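Local coordinates for protein L-Ala-D/L-Glu Epimerase (Escherichia coli, PDB 1JPD) that belongs to the mandelate racemase and muconate lactonizing enzyme branch of the enolase superfamily, with an enolase-like N-terminal domain and a TIM-barrel domain, at residues 169-173 / 174-178; 194-198 / 199-203. All blocks are in the same frame, centred on the assembly; numbering follows the deposited sequence.

Contact 1: 169-173 / 174-178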
ATOM      1  N   THR A 169       2.424  25.081  10.602  1.00 35.02           N
ATOM      2  CA  THR A 169       1.938  26.172  11.442  1.00 38.65           C
ATOM      3  C   THR A 169       0.448  25.979  11.733  1.00 42.68           C
ATOM      4  O   THR A 169      -0.034  26.335  12.813  1.00 43.79           O
ATOM      5  CB  THR A 169       2.123  27.559  10.755  1.00 41.08           C
ATOM      6  OG1 THR A 169       3.512  27.787  10.474  1.00 43.57           O
ATOM      7  CG2 THR A 169       1.603  28.677  11.654  1.00 33.14           C
ATOM      8  N   ALA A 170      -0.271  25.414  10.763  1.00 44.70           N
ATOM      9  CA  ALA A 170      -1.708  25.175  10.886  1.00 41.87           C
ATOM     10  C   ALA A 170      -2.039  23.988  11.782  1.00 42.12           C
ATOM     11  O   ALA A 170      -2.966  24.061  12.592  1.00 44.29           O
ATOM     12  CB  ALA A 170      -2.322  24.968   9.505  1.00 42.18           C
ATOM     13  N   VAL A 171      -1.300  22.894  11.626  1.00 38.98           N
ATOM     14  CA  VAL A 171      -1.532  21.710  12.437  1.00 39.63           C
ATOM     15  C   VAL A 171      -0.243  21.362  13.166  1.00 43.45           C
ATOM     16  O   VAL A 171       0.406  20.357  12.879  1.00 47.15           O
ATOM     17  CB  VAL A 171      -2.011  20.515  11.567  1.00 39.81           C
ATOM     18  CG1 VAL A 171      -3.357  20.858  10.925  1.00 34.69           C
ATOM     19  CG2 VAL A 171      -0.991  20.204  10.487  1.00 43.03           C
ATOM     20  N   PRO A 172       0.137  22.199  14.147  1.00 44.90           N
ATOM     21  CA  PRO A 172       1.359  21.991  14.925  1.00 44.13           C
ATOM     22  C   PRO A 172       1.415  20.651  15.644  1.00 43.81           C
ATOM     23  O   PRO A 172       2.496  20.167  15.961  1.00 46.10           O
ATOM     24  CB  PRO A 172       1.354  23.177  15.888  1.00 40.64           C
ATOM     25  CG  PRO A 172      -0.100  23.372  16.135  1.00 38.42           C
ATOM     26  CD  PRO A 172      -0.671  23.280  14.740  1.00 41.69           C
ATOM     27  N   ASP A 173       0.259  20.044  15.890  1.00 46.31           N
ATOM     28  CA  ASP A 173       0.233  18.762  16.589  1.00 50.61           C
ATOM     29  C   ASP A 173       0.051  17.554  15.691  1.00 51.07           C
ATOM     30  O   ASP A 173       0.196  16.421  16.144  1.00 51.31           O
ATOM     31  CB  ASP A 173      -0.870  18.751  17.648  1.00 51.10           C
ATOM     32  CG  ASP A 173      -0.631  19.763  18.740  1.00 53.80           C
ATOM     33  OD1 ASP A 173       0.519  19.845  19.224  1.00 52.25           O
ATOM     34  OD2 ASP A 173      -1.593  20.469  19.119  1.00 53.97           O
ATOM     35  N   ALA A 174      -0.273  17.791  14.427  1.00 50.04           N
ATOM     36  CA  ALA A 174      -0.480  16.701  13.487  1.00 44.15           C
ATOM     37  C   ALA A 174       0.818  15.988  13.159  1.00 42.69           C
ATOM     38  O   ALA A 174       1.874  16.618  13.084  1.00 48.78           O
ATOM     39  CB  ALA A 174      -1.095  17.239  12.207  1.00 46.64           C
ATOM     40  N   THR A 175       0.747  14.670  12.992  1.00 38.76           N
ATOM     41  CA  THR A 175       1.919  13.892  12.596  1.00 35.11           C
ATOM     42  C   THR A 175       1.931  14.039  11.071  1.00 39.14           C
ATOM     43  O   THR A 175       0.933  13.739  10.411  1.00 41.26           O
ATOM     44  CB  THR A 175       1.771  12.399  12.931  1.00 36.70           C
ATOM     45  OG1 THR A 175       1.627  12.229  14.347  1.00 41.45           O
ATOM     46  CG2 THR A 175       2.994  11.626  12.446  1.00 31.19           C
ATOM     47  N   LEU A 176       3.043  14.503  10.510  1.00 39.18           N
ATOM     48  CA  LEU A 176       3.128  14.709   9.067  1.00 40.27           C
ATOM     49  C   LEU A 176       4.131  13.817   8.342  1.00 41.55           C
ATOM     50  O   LEU A 176       5.251  13.623   8.815  1.00 48.07           O
ATOM     51  CB  LEU A 176       3.502  16.167   8.764  1.00 35.79           C
ATOM     52  CG  LEU A 176       2.711  17.310   9.385  1.00 36.92           C
ATOM     53  CD1 LEU A 176       3.381  18.627   9.038  1.00 36.41           C
ATOM     54  CD2 LEU A 176       1.283  17.290   8.873  1.00 42.35           C
ATOM     55  N   ILE A 177       3.721  13.271   7.196  1.00 40.50           N
ATOM     56  CA  ILE A 177       4.618  12.483   6.357  1.00 33.40           C
ATOM     57  C   ILE A 177       4.482  13.097   4.966  1.00 34.32           C
ATOM     58  O   ILE A 177       3.413  13.583   4.603  1.00 38.62           O
ATOM     59  CB  ILE A 177       4.276  10.976   6.355  1.00 35.54           C
ATOM     60  CG1 ILE A 177       2.862  10.728   5.840  1.00 37.14           C
ATOM     61  CG2 ILE A 177       4.424  10.416   7.770  1.00 36.95           C
ATOM     62  CD1 ILE A 177       2.509   9.244   5.801  1.00 31.51           C
ATOM     63  N   VAL A 178       5.573  13.122   4.209  1.00 33.70           N
ATOM     64  CA  VAL A 178       5.571  13.723   2.879  1.00 33.48           C
ATOM     65  C   VAL A 178       5.821  12.730   1.755  1.00 38.76           C
ATOM     66  O   VAL A 178       6.780  11.958   1.797  1.00 40.28           O
ATOM     67  CB  VAL A 178       6.645  14.838   2.772  1.00 32.40           C
ATOM     68  CG1 VAL A 178       6.933  15.159   1.310  1.00 30.32           C
ATOM     69  CG2 VAL A 178       6.174  16.085   3.493  1.00 33.19           C
TER
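V171 and A174 are the first and last residues of a type I beta turn, closed by a backbone hydrogen bond from A174 N to V171 O of 3.1 Å. The bond is bent, 147° at the hydrogen. The donor lies well above the plane of the V171 carbonyl, 63° out of it. V171 is also where the chain leaves the helical conformation of helix 160-170. P172 and D173 form the two corners of the turn and are exposed.

The side chains of V171 and A174 touch across the turn. V171 CG2 sits 3.4 Å from A174 CB. This methyl occupies the place between its own backbone N and carbonyl carbon, while CG1 is anti to the carbonyl carbon (chi1 -63°). The same CG2 meets a second partner two residues past A174: L176 CD2, at 4.0 Å. Both residues are buried, and their side chains run at a slant to each other. W144 of helix 133-145 packs on V171, D173 and A174, and L151 of the neighbouring strand touches V171 and L176. The NH1 of R168 hydrogen-bonds the carbonyl oxygens of V171 and A174, one before and one after the corners.

Here helix 160-170 gives way to strand 175-179, in the second half of the beta-alpha-beta unit that starts with strand 150-154. It is one of the helix-to-strand turns of the TIM barrel.

Contact 2: 194-198 / 199-203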
ATOM      1  N   GLN A 194      16.406  18.581   5.406  1.00 48.74           N
ATOM      2  CA  GLN A 194      16.720  19.326   6.619  1.00 50.02           C
ATOM      3  C   GLN A 194      15.566  20.224   7.041  1.00 45.40           C
ATOM      4  O   GLN A 194      15.291  20.367   8.229  1.00 44.32           O
ATOM      5  CB  GLN A 194      17.987  20.162   6.438  1.00 55.95           C
ATOM      6  CG  GLN A 194      18.559  20.626   7.771  1.00 59.30           C
ATOM      7  CD  GLN A 194      18.833  19.456   8.705  1.00 61.76           C
ATOM      8  OE1 GLN A 194      19.654  18.584   8.400  1.00 63.06           O
ATOM      9  NE2 GLN A 194      18.140  19.426   9.844  1.00 56.29           N
ATOM     10  N   LEU A 195      14.891  20.830   6.070  1.00 44.05           N
ATOM     11  CA  LEU A 195      13.742  21.676   6.367  1.00 39.73           C
ATOM     12  C   LEU A 195      12.596  20.828   6.913  1.00 40.21           C
ATOM     13  O   LEU A 195      11.916  21.234   7.847  1.00 44.04           O
ATOM     14  CB  LEU A 195      13.262  22.398   5.115  1.00 38.97           C
ATOM     15  CG  LEU A 195      11.941  23.124   5.357  1.00 42.28           C
ATOM     16  CD1 LEU A 195      12.138  24.157   6.465  1.00 42.63           C
ATOM     17  CD2 LEU A 195      11.465  23.789   4.083  1.00 45.34           C
ATOM     18  N   LEU A 196      12.371  19.657   6.321  1.00 41.18           N
ATOM     19  CA  LEU A 196      11.307  18.782   6.792  1.00 42.45           C
ATOM     20  C   LEU A 196      11.588  18.412   8.238  1.00 43.52           C
ATOM     21  O   LEU A 196      10.665  18.307   9.055  1.00 44.08           O
ATOM     22  CB  LEU A 196      11.206  17.517   5.930  1.00 40.01           C
ATOM     23  CG  LEU A 196      10.808  17.780   4.473  1.00 39.45           C
ATOM     24  CD1 LEU A 196      10.586  16.452   3.746  1.00 36.14           C
ATOM     25  CD2 LEU A 196       9.538  18.630   4.443  1.00 34.69           C
ATOM     26  N   ALA A 197      12.866  18.228   8.558  1.00 40.72           N
ATOM     27  CA  ALA A 197      13.256  17.889   9.920  1.00 41.78           C
ATOM     28  C   ALA A 197      13.011  19.081  10.848  1.00 42.26           C
ATOM     29  O   ALA A 197      12.533  18.902  11.965  1.00 41.74           O
ATOM     30  CB  ALA A 197      14.717  17.465   9.968  1.00 40.80           C
ATOM     31  N   ASP A 198      13.320  20.295  10.395  1.00 38.07           N
ATOM     32  CA  ASP A 198      13.087  21.470  11.235  1.00 42.69           C
ATOM     33  C   ASP A 198      11.603  21.601  11.596  1.00 45.40           C
ATOM     34  O   ASP A 198      11.264  22.187  12.626  1.00 50.99           O
ATOM     35  CB  ASP A 198      13.524  22.774  10.539  1.00 40.08           C
ATOM     36  CG  ASP A 198      15.024  22.859  10.304  1.00 45.15           C
ATOM     37  OD1 ASP A 198      15.800  22.186  11.018  1.00 53.67           O
ATOM     38  OD2 ASP A 198      15.436  23.625   9.406  1.00 45.59           O
ATOM     39  N   LEU A 199      10.729  21.054  10.747  1.00 42.96           N
ATOM     40  CA  LEU A 199       9.282  21.128  10.943  1.00 36.62           C
ATOM     41  C   LEU A 199       8.695  19.886  11.604  1.00 41.32           C
ATOM     42  O   LEU A 199       7.466  19.740  11.723  1.00 39.59           O
ATOM     43  CB  LEU A 199       8.591  21.375   9.600  1.00 35.60           C
ATOM     44  CG  LEU A 199       8.979  22.706   8.943  1.00 40.92           C
ATOM     45  CD1 LEU A 199       8.258  22.882   7.614  1.00 36.03           C
ATOM     46  CD2 LEU A 199       8.633  23.847   9.892  1.00 38.28           C
ATOM     47  N   GLY A 200       9.576  18.988  12.028  1.00 40.33           N
ATOM     48  CA  GLY A 200       9.135  17.774  12.687  1.00 35.52           C
ATOM     49  C   GLY A 200       8.473  16.744  11.789  1.00 42.34           C
ATOM     50  O   GLY A 200       7.700  15.920  12.277  1.00 43.43           O
ATOM     51  N   VAL A 201       8.760  16.783  10.487  1.00 39.22           N
ATOM     52  CA  VAL A 201       8.177  15.812   9.567  1.00 36.58           C
ATOM     53  C   VAL A 201       8.692  14.429   9.962  1.00 38.04           C
ATOM     54  O   VAL A 201       9.897  14.196  10.001  1.00 41.76           O
ATOM     55  CB  VAL A 201       8.572  16.110   8.102  1.00 37.53           C
ATOM     56  CG1 VAL A 201       8.063  15.000   7.190  1.00 32.90           C
ATOM     57  CG2 VAL A 201       7.994  17.453   7.673  1.00 32.89           C
ATOM     58  N   ALA A 202       7.773  13.520  10.257  1.00 36.40           N
ATOM     59  CA  ALA A 202       8.135  12.171  10.673  1.00 35.70           C
ATOM     60  C   ALA A 202       8.814  11.331   9.599  1.00 39.90           C
ATOM     61  O   ALA A 202       9.686  10.515   9.910  1.00 43.13           O
ATOM     62  CB  ALA A 202       6.899  11.440  11.185  1.00 32.51           C
ATOM     63  N   MET A 203       8.426  11.522   8.340  1.00 39.71           N
ATOM     64  CA  MET A 203       9.007  10.730   7.265  1.00 37.51           C
ATOM     65  C   MET A 203       8.818  11.329   5.871  1.00 37.87           C
ATOM     66  O   MET A 203       7.818  11.985   5.599  1.00 41.61           O
ATOM     67  CB  MET A 203       8.416   9.317   7.331  1.00 34.56           C
ATOM     68  CG  MET A 203       8.805   8.388   6.203  1.00 38.14           C
ATOM     69  SD  MET A 203       7.780   8.639   4.725  1.00 44.36           S
ATOM     70  CE  MET A 203       6.317   7.628   5.143  1.00 28.98           C
TER
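L196 and V201 meet where helix 189-198 ends, and V201 can be followed outward from the backbone. Its N donates to L196 O at 2.8 Å, a fairly straight bond (159°) whose donor is tilted 28° from the carbonyl plane. Its CB points at the helix, beside that same oxygen, and lies 3.7 Å from L196 CB. The branch CG2 is anti to the carbonyl carbon of V201. It too lies against L196 O, and reaches L196 CB, also at 3.7 Å, and L196 CD2 at 3.8 Å. The other branch, CG1, is anti to the backbone N, which turns it to the side of strand 175-179, where it packs on L176 O. The two side chains cross at an angle, and both are buried. M164 of helix 160-170 and L223 touch both of them, and W184 also packs on L196.

L199 lies one residue beyond the helix. Its CG comes within 3.5 Å of L195 O, and its CD1 is 4.2 Å from L195 CD1. Its N makes only weak bonds to the carbonyl oxygens of L195 and L196. Its own carbonyl oxygen is taken by R168 NE.

G200 follows with positive phi (72°). Its N binds A197 O at 3.0 Å, with the donor above the carbonyl plane. That bond and the one from V201 N to L196 O make a Schellman motif, with G200 as C' residue. L196 and V201, on the two sides of the cap, form its accompanying hydrophobic contact. The motif ends an outer helix of the TIM barrel and turns the chain toward strand 203-205.

How the contacts relate
The two contacts come in series along the chain, and their centres are about 10 Å apart. Contact 1 leads from helix 160-170 into strand 175-179, and contact 2 leads from the next helix, 189-198, toward strand 203-205. These strands are parallel neighbours in the barrel sheet. The contacts meet there: L176 O and A202 N are 2.9 Å apart, as are V178 N and M203 O, both probable hydrogen bonds. V201 CG1 also packs on L176 O, at 3.5 Å. R168 bonds to both connections, and M164 packs on both. Two successive helix-to-strand connections of the barrel are thus joined side by side.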